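Local coordinates for beta-galacturonidase (Eisenbergiella tayi, PDB 6NCW), which cleaves terminal beta-linked galacturonic acid from its substrates as a glycoside hydrolase of family 2, and may also act on beta-glucuronides, at residues S185-I190 against F195-I200; S153-T158 against Y231-V236; L215-A220 against V251-I256; E221-S224 against V229-L232. All blocks are in the same frame, centred on the assembly; numbering follows the deposited sequence.

Contact 1. Residues S185-I190 against F195-I200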
loop_
_atom_site.group_PDB
_atom_site.type_symbol
_atom_site.label_atom_id
_atom_site.label_comp_id
_atom_site.label_asym_id
_atom_site.label_seq_id
_atom_site.Cartn_x
_atom_site.Cartn_y
_atom_site.Cartn_z
ATOM N N SER A 185 18.371 2.235 -62.024
ATOM C CA SER A 185 18.650 0.935 -61.439
ATOM C C SER A 185 18.619 1.046 -59.915
ATOM O O SER A 185 18.649 2.144 -59.348
ATOM C CB SER A 185 19.997 0.376 -61.925
ATOM O OG SER A 185 21.102 1.053 -61.336
ATOM N N VAL A 186 18.535 -0.106 -59.253
ATOM C CA VAL A 186 18.656 -0.183 -57.805
ATOM C C VAL A 186 19.780 -1.153 -57.475
ATOM O O VAL A 186 19.772 -2.301 -57.933
ATOM C CB VAL A 186 17.335 -0.609 -57.142
ATOM C CG1 VAL A 186 17.568 -0.940 -55.677
ATOM C CG2 VAL A 186 16.330 0.504 -57.264
ATOM N N GLU A 187 20.751 -0.683 -56.690
ATOM C CA GLU A 187 21.874 -1.496 -56.247
ATOM C C GLU A 187 21.668 -1.923 -54.793
ATOM O O GLU A 187 21.432 -1.080 -53.921
ATOM C CB GLU A 187 23.191 -0.729 -56.391
ATOM C CG GLU A 187 24.389 -1.530 -55.904
ATOM C CD GLU A 187 25.727 -0.868 -56.189
ATOM O OE1 GLU A 187 26.764 -1.572 -56.108
ATOM O OE2 GLU A 187 25.740 0.351 -56.486
ATOM N N VAL A 188 21.801 -3.222 -54.531
ATOM C CA VAL A 188 21.427 -3.822 -53.249
ATOM C C VAL A 188 22.653 -4.497 -52.653
ATOM O O VAL A 188 23.256 -5.378 -53.285
ATOM C CB VAL A 188 20.279 -4.836 -53.400
ATOM C CG1 VAL A 188 19.980 -5.500 -52.056
ATOM C CG2 VAL A 188 19.040 -4.179 -53.951
ATOM N N GLU A 189 23.016 -4.093 -51.438
ATOM C CA GLU A 189 24.096 -4.718 -50.688
ATOM C C GLU A 189 23.583 -5.185 -49.334
ATOM O O GLU A 189 22.748 -4.517 -48.712
ATOM C CB GLU A 189 25.267 -3.756 -50.506
ATOM C CG GLU A 189 25.798 -3.212 -51.834
ATOM C CD GLU A 189 27.230 -2.695 -51.751
ATOM O OE1 GLU A 189 27.900 -2.627 -52.815
ATOM O OE2 GLU A 189 27.683 -2.360 -50.630
ATOM N N ILE A 190 24.082 -6.332 -48.883
ATOM C CA ILE A 190 23.732 -6.890 -47.581
ATOM C C ILE A 190 25.019 -7.014 -46.780
ATOM O O ILE A 190 25.883 -7.837 -47.103
ATOM C CB ILE A 190 23.019 -8.245 -47.697
ATOM C CG1 ILE A 190 21.781 -8.117 -48.576
ATOM C CG2 ILE A 190 22.647 -8.767 -46.317
ATOM C CD1 ILE A 190 21.105 -9.423 -48.835
ATOM N N PHE A 195 25.089 -7.820 -53.808
ATOM C CA PHE A 195 23.964 -8.740 -53.891
ATOM C C PHE A 195 23.294 -8.686 -55.260
ATOM O O PHE A 195 23.186 -9.711 -55.939
ATOM C CB PHE A 195 22.943 -8.457 -52.778
ATOM C CG PHE A 195 21.870 -9.492 -52.684
ATOM C CD1 PHE A 195 22.129 -10.724 -52.105
ATOM C CD2 PHE A 195 20.606 -9.247 -53.197
ATOM C CE1 PHE A 195 21.145 -11.700 -52.039
ATOM C CE2 PHE A 195 19.619 -10.213 -53.129
ATOM C CZ PHE A 195 19.885 -11.439 -52.549
ATOM N N ALA A 196 22.841 -7.512 -55.687
ATOM C CA ALA A 196 22.166 -7.439 -56.972
ATOM C C ALA A 196 22.090 -5.992 -57.416
ATOM O O ALA A 196 22.204 -5.064 -56.608
ATOM C CB ALA A 196 20.761 -8.047 -56.915
ATOM N N VAL A 197 21.912 -5.818 -58.723
ATOM C CA VAL A 197 21.561 -4.541 -59.328
ATOM C C VAL A 197 20.331 -4.788 -60.186
ATOM O O VAL A 197 20.381 -5.581 -61.134
ATOM C CB VAL A 197 22.708 -3.949 -60.168
ATOM C CG1 VAL A 197 22.299 -2.600 -60.734
ATOM C CG2 VAL A 197 23.975 -3.818 -59.334
ATOM N N LEU A 198 19.226 -4.129 -59.848
ATOM C CA LEU A 198 17.965 -4.334 -60.541
ATOM C C LEU A 198 17.708 -3.179 -61.489
ATOM O O LEU A 198 17.708 -2.019 -61.048
ATOM C CB LEU A 198 16.819 -4.451 -59.541
ATOM C CG LEU A 198 16.755 -5.760 -58.756
ATOM C CD1 LEU A 198 15.533 -5.776 -57.840
ATOM C CD2 LEU A 198 16.724 -6.937 -59.741
ATOM N N PRO A 199 17.498 -3.426 -62.780
ATOM C CA PRO A 199 17.094 -2.331 -63.671
ATOM C C PRO A 199 15.637 -1.964 -63.439
ATOM O O PRO A 199 14.771 -2.831 -63.313
ATOM C CB PRO A 199 17.332 -2.901 -65.076
ATOM C CG PRO A 199 17.271 -4.397 -64.903
ATOM C CD PRO A 199 17.745 -4.690 -63.498
ATOM N N ILE A 200 15.377 -0.659 -63.372
ATOM C CA ILE A 200 14.071 -0.111 -63.021
ATOM C C ILE A 200 13.530 0.648 -64.222
ATOM O O ILE A 200 14.245 1.462 -64.819
ATOM C CB ILE A 200 14.147 0.837 -61.803
ATOM C CG1 ILE A 200 14.785 0.156 -60.596
ATOM C CG2 ILE A 200 12.775 1.349 -61.437
ATOM C CD1 ILE A 200 14.043 -1.043 -60.134
#
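Ile190 lays its CD1 methyl over one face of the Phe195 ring, 3.9 Å from the ring centroid and displaced toward the rim, a CH-pi contact. The ring gets there because CG of Phe195 stands anti to the backbone N (chi1 -171°), which also places the ring alongside Val188, with CD2 of Phe195 4.0 Å from CG1 of Val188. At the other end of the same apolar face, CG2 of Val186 meets CG1 of Ile200 at 3.7 Å. Ile172 of strand 165-176 packs on both valines from the facing sheet.

Further out comes the backbone ladder of the antiparallel strands. Val186 and Leu198 form a hydrogen-bonded pair, Val186 N giving to Leu198 O at 2.8 Å and Leu198 N returning to Val186 O at 2.7 Å. Val188 N gives to Ala196 O at 2.8 Å. The carbonyl of Val188 takes two donors in return: Ala196 N at 3.2 Å, and Phe195 N in a weak, bent bond at 3.1 Å.

The other face, with Ser185, Glu187, Val197 and Pro199, is the more polar and more exposed one. Glu187 runs out extended, its CG passing near the CG2 methyl of Val197, while Ser185 sets its hydroxyl beside the other methyl of that valine. With Phe195 and Ala196 both opposite Val188, the ladder contains a classic beta bulge, here in a hairpin of the immunoglobulin-like beta-sandwich.

Contact 2. Residues S153-T158 against Y231-V236; sequences SWIHFT and YLITAV
Ile155 and Ile233 meet inside the immunoglobulin-like beta-sandwich, each reaching in from one of the two sheets that face each other. The short strand segments approach to 8.9 Å between axes, with 135° between their N-to-C directions, a distance spanned by side chains alone.

The two isoleucines come tip to tip, CD1 of Ile155 lying 3.7 Å from CD1 of Ile233. Both hold CG1 anti to the backbone N (chi1 175° for Ile155, -178° for Ile233) and continue extended, so each terminal methyl is carried well across the gap. CD1 of Ile155 also touches CB of Ala235 at 4.0 Å, the short side chain of the alanine meeting the long reach of the isoleucine. The same CD1 of Ile233 also lies 3.9 Å from CB of Phe157 and approaches the phenyl ring obliquely. Ile172 joins from strand 165-176, Ile190 from strand 182-190 and Ile247 from strand 245-251, all adding to the same apolar interior.

The backbone of 153-158 is engaged in another direction: Asn366, from the TIM-barrel domain, takes the amide of Phe157 on OD1 and gives from ND2 to the carbonyl of Ile155. Between the segments themselves no hydrogen bond forms, and all four touching residues are buried; cohesion here rests on dispersion and the exclusion of water, with shape deciding the fit.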
loop_
_atom_site.group_PDB
_atom_site.type_symbol
_atom_site.label_atom_id
_atom_site.label_comp_id
_atom_site.label_asym_id
_atom_site.label_seq_id
_atom_site.Cartn_x
_atom_site.Cartn_y
_atom_site.Cartn_z
ATOM N N SER A 153 10.048 2.978 -51.655
ATOM C CA SER A 153 8.946 2.877 -50.705
ATOM C C SER A 153 9.186 1.797 -49.639
ATOM O O SER A 153 8.871 2.009 -48.464
ATOM C CB SER A 153 7.653 2.619 -51.473
ATOM O OG SER A 153 6.649 2.121 -50.615
ATOM N N TRP A 154 9.735 0.644 -50.016
ATOM C CA TRP A 154 10.128 -0.398 -49.066
ATOM C C TRP A 154 11.026 -1.405 -49.777
ATOM O O TRP A 154 11.096 -1.435 -51.010
ATOM C CB TRP A 154 8.914 -1.116 -48.440
ATOM C CG TRP A 154 7.845 -1.655 -49.408
ATOM C CD1 TRP A 154 6.648 -1.071 -49.703
ATOM C CD2 TRP A 154 7.885 -2.882 -50.171
ATOM N NE1 TRP A 154 5.950 -1.835 -50.604
ATOM C CE2 TRP A 154 6.680 -2.958 -50.900
ATOM C CE3 TRP A 154 8.829 -3.913 -50.318
ATOM C CZ2 TRP A 154 6.385 -4.027 -51.757
ATOM C CZ3 TRP A 154 8.529 -4.979 -51.168
ATOM C CH2 TRP A 154 7.319 -5.023 -51.880
ATOM N N ILE A 155 11.733 -2.207 -48.977
ATOM C CA ILE A 155 12.499 -3.363 -49.431
ATOM C C ILE A 155 12.190 -4.544 -48.498
ATOM O O ILE A 155 12.167 -4.378 -47.275
ATOM C CB ILE A 155 14.011 -3.054 -49.462
ATOM C CG1 ILE A 155 14.825 -4.300 -49.814
ATOM C CG2 ILE A 155 14.478 -2.464 -48.138
ATOM C CD1 ILE A 155 16.263 -3.983 -50.181
ATOM N N HIS A 156 11.921 -5.719 -49.078
ATOM C CA HIS A 156 11.647 -6.950 -48.343
ATOM C C HIS A 156 12.678 -7.999 -48.717
ATOM O O HIS A 156 12.796 -8.366 -49.891
ATOM C CB HIS A 156 10.249 -7.494 -48.643
ATOM C CG HIS A 156 9.144 -6.627 -48.142
ATOM N ND1 HIS A 156 7.821 -6.848 -48.463
ATOM C CD2 HIS A 156 9.161 -5.544 -47.332
ATOM C CE1 HIS A 156 7.070 -5.931 -47.880
ATOM N NE2 HIS A 156 7.858 -5.128 -47.187
ATOM N N PHE A 157 13.392 -8.504 -47.721
ATOM C CA PHE A 157 14.387 -9.545 -47.909
ATOM C C PHE A 157 13.880 -10.831 -47.280
ATOM O O PHE A 157 13.346 -10.812 -46.168
ATOM C CB PHE A 157 15.723 -9.152 -47.269
ATOM C CG PHE A 157 16.756 -10.234 -47.332
ATOM C CD1 PHE A 157 17.484 -10.444 -48.503
ATOM C CD2 PHE A 157 16.983 -11.058 -46.236
ATOM C CE1 PHE A 157 18.426 -11.454 -48.573
ATOM C CE2 PHE A 157 17.930 -12.065 -46.292
ATOM C CZ PHE A 157 18.656 -12.263 -47.462
ATOM N N THR A 158 14.062 -11.941 -47.987
ATOM C CA THR A 158 13.632 -13.260 -47.539
ATOM C C THR A 158 14.820 -14.210 -47.542
ATOM O O THR A 158 15.392 -14.463 -48.617
ATOM C CB THR A 158 12.529 -13.821 -48.446
ATOM O OG1 THR A 158 11.552 -12.807 -48.712
ATOM C CG2 THR A 158 11.866 -15.044 -47.798
ATOM N N TYR A 231 22.263 -8.055 -40.259
ATOM C CA TYR A 231 22.949 -7.390 -41.354
ATOM C C TYR A 231 22.151 -6.188 -41.824
ATOM O O TYR A 231 20.926 -6.255 -41.934
ATOM C CB TYR A 231 23.150 -8.332 -42.537
ATOM C CG TYR A 231 24.044 -9.511 -42.260
ATOM C CD1 TYR A 231 25.410 -9.424 -42.457
ATOM C CD2 TYR A 231 23.521 -10.712 -41.814
ATOM C CE1 TYR A 231 26.239 -10.505 -42.213
ATOM C CE2 TYR A 231 24.332 -11.801 -41.563
ATOM C CZ TYR A 231 25.697 -11.693 -41.776
ATOM O OH TYR A 231 26.521 -12.766 -41.544
ATOM N N LEU A 232 22.847 -5.105 -42.158
ATOM C CA LEU A 232 22.187 -4.010 -42.855
ATOM C C LEU A 232 22.047 -4.362 -44.331
ATOM O O LEU A 232 23.017 -4.782 -44.973
ATOM C CB LEU A 232 22.973 -2.710 -42.690
ATOM C CG LEU A 232 23.206 -2.263 -41.250
ATOM C CD1 LEU A 232 24.337 -1.263 -41.179
ATOM C CD2 LEU A 232 21.926 -1.669 -40.700
ATOM N N ILE A 233 20.839 -4.217 -44.867
ATOM C CA ILE A 233 20.596 -4.338 -46.296
ATOM C C ILE A 233 20.386 -2.932 -46.829
ATOM O O ILE A 233 19.609 -2.153 -46.262
ATOM C CB ILE A 233 19.412 -5.276 -46.621
ATOM C CG1 ILE A 233 19.230 -5.410 -48.128
ATOM C CG2 ILE A 233 18.097 -4.815 -45.973
ATOM C CD1 ILE A 233 18.288 -6.533 -48.529
ATOM N N THR A 234 21.124 -2.585 -47.884
ATOM C CA THR A 234 21.085 -1.245 -48.457
ATOM C C THR A 234 20.622 -1.300 -49.907
ATOM O O THR A 234 21.106 -2.121 -50.695
ATOM C CB THR A 234 22.456 -0.573 -48.370
ATOM O OG1 THR A 234 22.922 -0.635 -47.017
ATOM C CG2 THR A 234 22.350 0.883 -48.787
ATOM N N ALA A 235 19.701 -0.416 -50.261
ATOM C CA ALA A 235 19.272 -0.262 -51.640
ATOM C C ALA A 235 19.486 1.187 -52.052
ATOM O O ALA A 235 18.935 2.100 -51.426
ATOM C CB ALA A 235 17.808 -0.673 -51.814
ATOM N N VAL A 236 20.284 1.403 -53.098
ATOM C CA VAL A 236 20.529 2.742 -53.629
ATOM C C VAL A 236 19.888 2.832 -55.010
ATOM O O VAL A 236 20.209 2.044 -55.907
ATOM C CB VAL A 236 22.028 3.078 -53.667
ATOM C CG1 VAL A 236 22.253 4.480 -54.251
ATOM C CG2 VAL A 236 22.617 2.993 -52.260
#

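Contact 3. Residues L215-A220 against V251-I256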
loop_
_atom_site.group_PDB
_atom_site.type_symbol
_atom_site.label_atom_id
_atom_site.label_comp_id
_atom_site.label_asym_id
_atom_site.label_seq_id
_atom_site.Cartn_x
_atom_site.Cartn_y
_atom_site.Cartn_z
ATOM N N LEU A 215 19.605 -15.806 -54.704
ATOM C CA LEU A 215 21.052 -15.763 -54.825
ATOM C C LEU A 215 21.731 -16.421 -53.629
ATOM O O LEU A 215 21.189 -16.413 -52.524
ATOM C CB LEU A 215 21.529 -14.313 -54.943
ATOM C CG LEU A 215 20.952 -13.634 -56.180
ATOM C CD1 LEU A 215 21.136 -12.128 -56.122
ATOM C CD2 LEU A 215 21.593 -14.228 -57.430
ATOM N N PRO A 216 22.912 -17.007 -53.812
ATOM C CA PRO A 216 23.619 -17.592 -52.666
ATOM C C PRO A 216 24.149 -16.507 -51.746
ATOM O O PRO A 216 24.446 -15.387 -52.171
ATOM C CB PRO A 216 24.768 -18.382 -53.310
ATOM C CG PRO A 216 24.499 -18.383 -54.771
ATOM C CD PRO A 216 23.651 -17.197 -55.071
ATOM N N CYS A 217 24.244 -16.848 -50.462
ATOM C CA CYS A 217 24.796 -15.961 -49.436
ATOM C C CYS A 217 25.775 -16.758 -48.587
ATOM O O CYS A 217 25.533 -16.994 -47.392
ATOM C CB CYS A 217 23.691 -15.354 -48.573
ATOM S SG CYS A 217 22.633 -14.204 -49.425
ATOM N N PRO A 218 26.895 -17.201 -49.177
ATOM C CA PRO A 218 27.800 -18.116 -48.456
ATOM C C PRO A 218 28.507 -17.468 -47.285
ATOM O O PRO A 218 29.046 -18.187 -46.431
ATOM C CB PRO A 218 28.801 -18.543 -49.541
ATOM C CG PRO A 218 28.851 -17.361 -50.481
ATOM C CD PRO A 218 27.412 -16.857 -50.520
ATOM N N TRP A 219 28.499 -16.146 -47.205
ATOM C CA TRP A 219 29.081 -15.407 -46.092
ATOM C C TRP A 219 28.149 -15.267 -44.883
ATOM O O TRP A 219 28.558 -14.687 -43.870
ATOM C CB TRP A 219 29.467 -14.013 -46.580
ATOM C CG TRP A 219 28.400 -13.415 -47.431
ATOM C CD1 TRP A 219 28.353 -13.402 -48.787
ATOM C CD2 TRP A 219 27.197 -12.763 -46.984
ATOM N NE1 TRP A 219 27.213 -12.770 -49.221
ATOM C CE2 TRP A 219 26.485 -12.367 -48.133
ATOM C CE3 TRP A 219 26.665 -12.459 -45.722
ATOM C CZ2 TRP A 219 25.265 -11.697 -48.063
ATOM C CZ3 TRP A 219 25.450 -11.796 -45.656
ATOM C CH2 TRP A 219 24.766 -11.424 -46.818
ATOM N N ALA A 220 26.904 -15.729 -44.963
ATOM C CA ALA A 220 25.899 -15.339 -43.981
ATOM C C ALA A 220 25.953 -16.250 -42.765
ATOM O O ALA A 220 26.071 -17.471 -42.898
ATOM C CB ALA A 220 24.499 -15.363 -44.598
ATOM N N VAL A 251 18.326 -7.279 -41.523
ATOM C CA VAL A 251 17.853 -8.634 -41.753
ATOM C C VAL A 251 18.632 -9.579 -40.854
ATOM O O VAL A 251 19.697 -9.246 -40.327
ATOM C CB VAL A 251 17.984 -9.076 -43.236
ATOM C CG1 VAL A 251 17.274 -8.094 -44.162
ATOM C CG2 VAL A 251 19.441 -9.227 -43.624
ATOM N N GLY A 252 18.047 -10.750 -40.649
ATOM C CA GLY A 252 18.749 -11.871 -40.053
ATOM C C GLY A 252 18.412 -13.120 -40.842
ATOM O O GLY A 252 17.325 -13.242 -41.410
ATOM N N PHE A 253 19.377 -14.028 -40.915
ATOM C CA PHE A 253 19.236 -15.266 -41.686
ATOM C C PHE A 253 18.739 -16.357 -40.740
ATOM O O PHE A 253 19.523 -16.970 -40.011
ATOM C CB PHE A 253 20.564 -15.657 -42.345
ATOM C CG PHE A 253 20.917 -14.829 -43.569
ATOM C CD1 PHE A 253 20.663 -15.308 -44.850
ATOM C CD2 PHE A 253 21.513 -13.574 -43.438
ATOM C CE1 PHE A 253 20.985 -14.546 -45.980
ATOM C CE2 PHE A 253 21.829 -12.807 -44.561
ATOM C CZ PHE A 253 21.564 -13.296 -45.832
ATOM N N ARG A 254 17.428 -16.587 -40.725
ATOM C CA ARG A 254 16.859 -17.692 -39.969
ATOM C C ARG A 254 15.675 -18.255 -40.735
ATOM O O ARG A 254 15.004 -17.541 -41.482
ATOM C CB ARG A 254 16.420 -17.267 -38.553
ATOM C CG ARG A 254 15.446 -16.077 -38.508
ATOM C CD ARG A 254 14.044 -16.564 -38.361
ATOM N NE ARG A 254 13.034 -15.518 -38.487
ATOM C CZ ARG A 254 12.324 -15.293 -39.587
ATOM N NH1 ARG A 254 12.533 -16.017 -40.680
ATOM N NH2 ARG A 254 11.396 -14.350 -39.590
ATOM N N GLU A 255 15.410 -19.537 -40.523
ATOM C CA GLU A 255 14.257 -20.200 -41.109
ATOM C C GLU A 255 13.232 -20.490 -40.020
ATOM O O GLU A 255 13.585 -20.975 -38.941
ATOM C CB GLU A 255 14.664 -21.503 -41.804
ATOM C CG GLU A 255 13.511 -22.209 -42.479
ATOM C CD GLU A 255 13.920 -23.565 -43.077
ATOM O OE1 GLU A 255 14.024 -23.650 -44.323
ATOM O OE2 GLU A 255 14.152 -24.531 -42.303
ATOM N N ILE A 256 11.969 -20.207 -40.307
ATOM C CA ILE A 256 10.882 -20.582 -39.421
ATOM C C ILE A 256 9.891 -21.387 -40.249
ATOM O O ILE A 256 9.406 -20.912 -41.281
ATOM C CB ILE A 256 10.212 -19.363 -38.759
ATOM C CG1 ILE A 256 9.097 -19.827 -37.837
ATOM C CG2 ILE A 256 9.645 -18.397 -39.783
ATOM C CD1 ILE A 256 9.621 -20.452 -36.585
#
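The amide N of Ala220 gives a 3.1 Å hydrogen bond to O of Cys217, closing a type I beta turn, Cys217 to Ala220, of which Cys217, Trp219 and Ala220 meet the Phe253 ring. Nothing polar links the turn to the phenylalanine; the ring is held by carbon and sulfur. CB of Ala220 sits almost exactly above the ring centre, 3.5 Å from the centroid and 4° off the normal, a CH-pi contact. Cys217 comes in obliquely, with CB 3.8 Å from CE1 of Phe253 and SG making a sulfur-aromatic contact at 4.9 Å from the centroid. Trp219 supplies the third neighbour. Its CG lies between the backbone N and the carbonyl carbon (chi1 44°), which folds the indole back so that CH2 reaches CZ of Phe253 at 3.8 Å, the planes nearly perpendicular at 86°.

Two other aromatics extend the cluster, Phe157 meeting Phe253 edge-to-face and Tyr231 doing the same with Trp219. The turn follows strand 207-216 of one sheet of the sandwich, whereas Phe253 lies on the connection leaving strand 245-251 of the other, its backbone bonded to Trp223 and its side chain also touching Pro159 on strand 150-162.

Contact 4. Residues E221-S224 against V229-L232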
loop_
_atom_site.group_PDB
_atom_site.type_symbol
_atom_site.label_atom_id
_atom_site.label_comp_id
_atom_site.label_asym_id
_atom_site.label_seq_id
_atom_site.Cartn_x
_atom_site.Cartn_y
_atom_site.Cartn_z
ATOM N N GLU A 221 25.882 -15.647 -41.578
ATOM C CA GLU A 221 25.718 -16.384 -40.328
ATOM C C GLU A 221 24.266 -16.362 -39.864
ATOM O O GLU A 221 23.509 -15.438 -40.173
ATOM C CB GLU A 221 26.599 -15.807 -39.221
ATOM C CG GLU A 221 28.079 -16.096 -39.412
ATOM C CD GLU A 221 28.949 -14.997 -38.843
ATOM O OE1 GLU A 221 28.694 -14.572 -37.694
ATOM O OE2 GLU A 221 29.872 -14.544 -39.556
ATOM N N CYS A 222 23.903 -17.383 -39.092
ATOM C CA CYS A 222 22.547 -17.540 -38.585
ATOM C C CYS A 222 22.159 -16.432 -37.613
ATOM O O CYS A 222 22.974 -15.952 -36.819
ATOM C CB CYS A 222 22.394 -18.896 -37.874
ATOM S SG CYS A 222 22.530 -20.311 -39.003
ATOM N N TRP A 223 20.895 -16.036 -37.684
ATOM C CA TRP A 223 20.228 -15.368 -36.579
ATOM C C TRP A 223 19.519 -16.439 -35.761
ATOM O O TRP A 223 18.870 -17.329 -36.322
ATOM C CB TRP A 223 19.231 -14.325 -37.085
ATOM C CG TRP A 223 18.573 -13.492 -35.989
ATOM C CD1 TRP A 223 18.947 -12.239 -35.575
ATOM C CD2 TRP A 223 17.436 -13.850 -35.191
ATOM N NE1 TRP A 223 18.120 -11.802 -34.569
ATOM C CE2 TRP A 223 17.183 -12.770 -34.311
ATOM C CE3 TRP A 223 16.607 -14.977 -35.130
ATOM C CZ2 TRP A 223 16.138 -12.786 -33.381
ATOM C CZ3 TRP A 223 15.560 -14.987 -34.208
ATOM C CH2 TRP A 223 15.342 -13.893 -33.348
ATOM N N SER A 224 19.656 -16.359 -34.443
ATOM C CA SER A 224 18.951 -17.255 -33.540
ATOM C C SER A 224 18.953 -16.628 -32.160
ATOM O O SER A 224 19.732 -15.701 -31.902
ATOM C CB SER A 224 19.612 -18.639 -33.492
ATOM O OG SER A 224 20.759 -18.572 -32.669
ATOM N N VAL A 229 22.681 -12.538 -34.982
ATOM C CA VAL A 229 23.462 -11.792 -35.966
ATOM C C VAL A 229 22.530 -11.068 -36.928
ATOM O O VAL A 229 21.606 -11.670 -37.487
ATOM C CB VAL A 229 24.401 -12.738 -36.734
ATOM C CG1 VAL A 229 25.107 -11.999 -37.858
ATOM C CG2 VAL A 229 25.381 -13.398 -35.788
ATOM N N LEU A 230 22.773 -9.773 -37.130
ATOM C CA LEU A 230 21.983 -8.944 -38.025
ATOM C C LEU A 230 22.872 -8.357 -39.119
ATOM O O LEU A 230 24.076 -8.163 -38.930
ATOM C CB LEU A 230 21.284 -7.792 -37.266
ATOM C CG LEU A 230 20.360 -8.196 -36.114
ATOM C CD1 LEU A 230 19.870 -6.972 -35.336
ATOM C CD2 LEU A 230 19.202 -8.980 -36.684
ATOM N N TYR A 231 22.263 -8.055 -40.259
ATOM C CA TYR A 231 22.949 -7.390 -41.354
ATOM C C TYR A 231 22.151 -6.188 -41.824
ATOM O O TYR A 231 20.926 -6.255 -41.934
ATOM C CB TYR A 231 23.150 -8.332 -42.537
ATOM C CG TYR A 231 24.044 -9.511 -42.260
ATOM C CD1 TYR A 231 25.410 -9.424 -42.457
ATOM C CD2 TYR A 231 23.521 -10.712 -41.814
ATOM C CE1 TYR A 231 26.239 -10.505 -42.213
ATOM C CE2 TYR A 231 24.332 -11.801 -41.563
ATOM C CZ TYR A 231 25.697 -11.693 -41.776
ATOM O OH TYR A 231 26.521 -12.766 -41.544
ATOM N N LEU A 232 22.847 -5.105 -42.158
ATOM C CA LEU A 232 22.187 -4.010 -42.855
ATOM C C LEU A 232 22.047 -4.362 -44.331
ATOM O O LEU A 232 23.017 -4.782 -44.973
ATOM C CB LEU A 232 22.973 -2.710 -42.690
ATOM C CG LEU A 232 23.206 -2.263 -41.250
ATOM C CD1 LEU A 232 24.337 -1.263 -41.179
ATOM C CD2 LEU A 232 21.926 -1.669 -40.700
HETATM O O HOH W 1 21.942 -13.296 -39.563
HETATM O O HOH W 2 29.445 -12.441 -42.240
#
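Glu221, just ahead of the short, weakly bonded strand 223-224, meets Tyr231 on its hairpin partner, strand 227-238, in the immunoglobulin-like beta-sandwich. The one direct hydrogen bond between the segments runs from Glu221 N to the phenol OH of Tyr231, 3.0 Å long and fairly straight at 166°. With CG anti to its own carbonyl carbon (chi1 -64°), Tyr231 directs its ring back to that amide. A hydrogen bond to an outside partner ties the hairpin to the barrel, from NE1 of Trp223 to O of Asp324 on helix 317-326.

Two waters supplement the direct bond. The first donates to both Glu221 O and Val229 O, each at 2.7 Å, so a single molecule bridges the two carbonyls. A second lies near the ring plane of Tyr231, 3.0 Å from its OH, and makes a weak bond to OE2 of Glu221.

The remaining contacts are van der Waals. CB of Val229 rests 3.5 Å from O of Cys222, while its CG2 methyl comes up to OE1 of Glu221. Trp223 and Leu230 run side by side toward the barrel, where Leu230 touches the same helix. Leu230 puts CD2 3.5 Å from CD1 of Trp223. The backbone O of Val229 lies at the edge of the indole, in the ring plane, 3.3 Å from CD1 of Trp223.

Along the chain, 153-158 comes first, and contact 2 closes a long loop when 231-236 packs across the sandwich from it. Contact 1, the hairpin of 185-190 and 195-200, falls wholly within that loop. Contact 3 opens later, at 215-220, and closes at 251-256 beyond the end of contact 2, so these two cross. Within contact 3 lies the small hairpin of contact 4, which shares Tyr231 and Leu232 with contact 2. Backbone bonds from Glu187 and Glu189 to 231-236 connect contacts 1 and 2, while Phe253 to Trp223 connects contacts 3 and 4. Together they join both sheets and the passage toward the barrel.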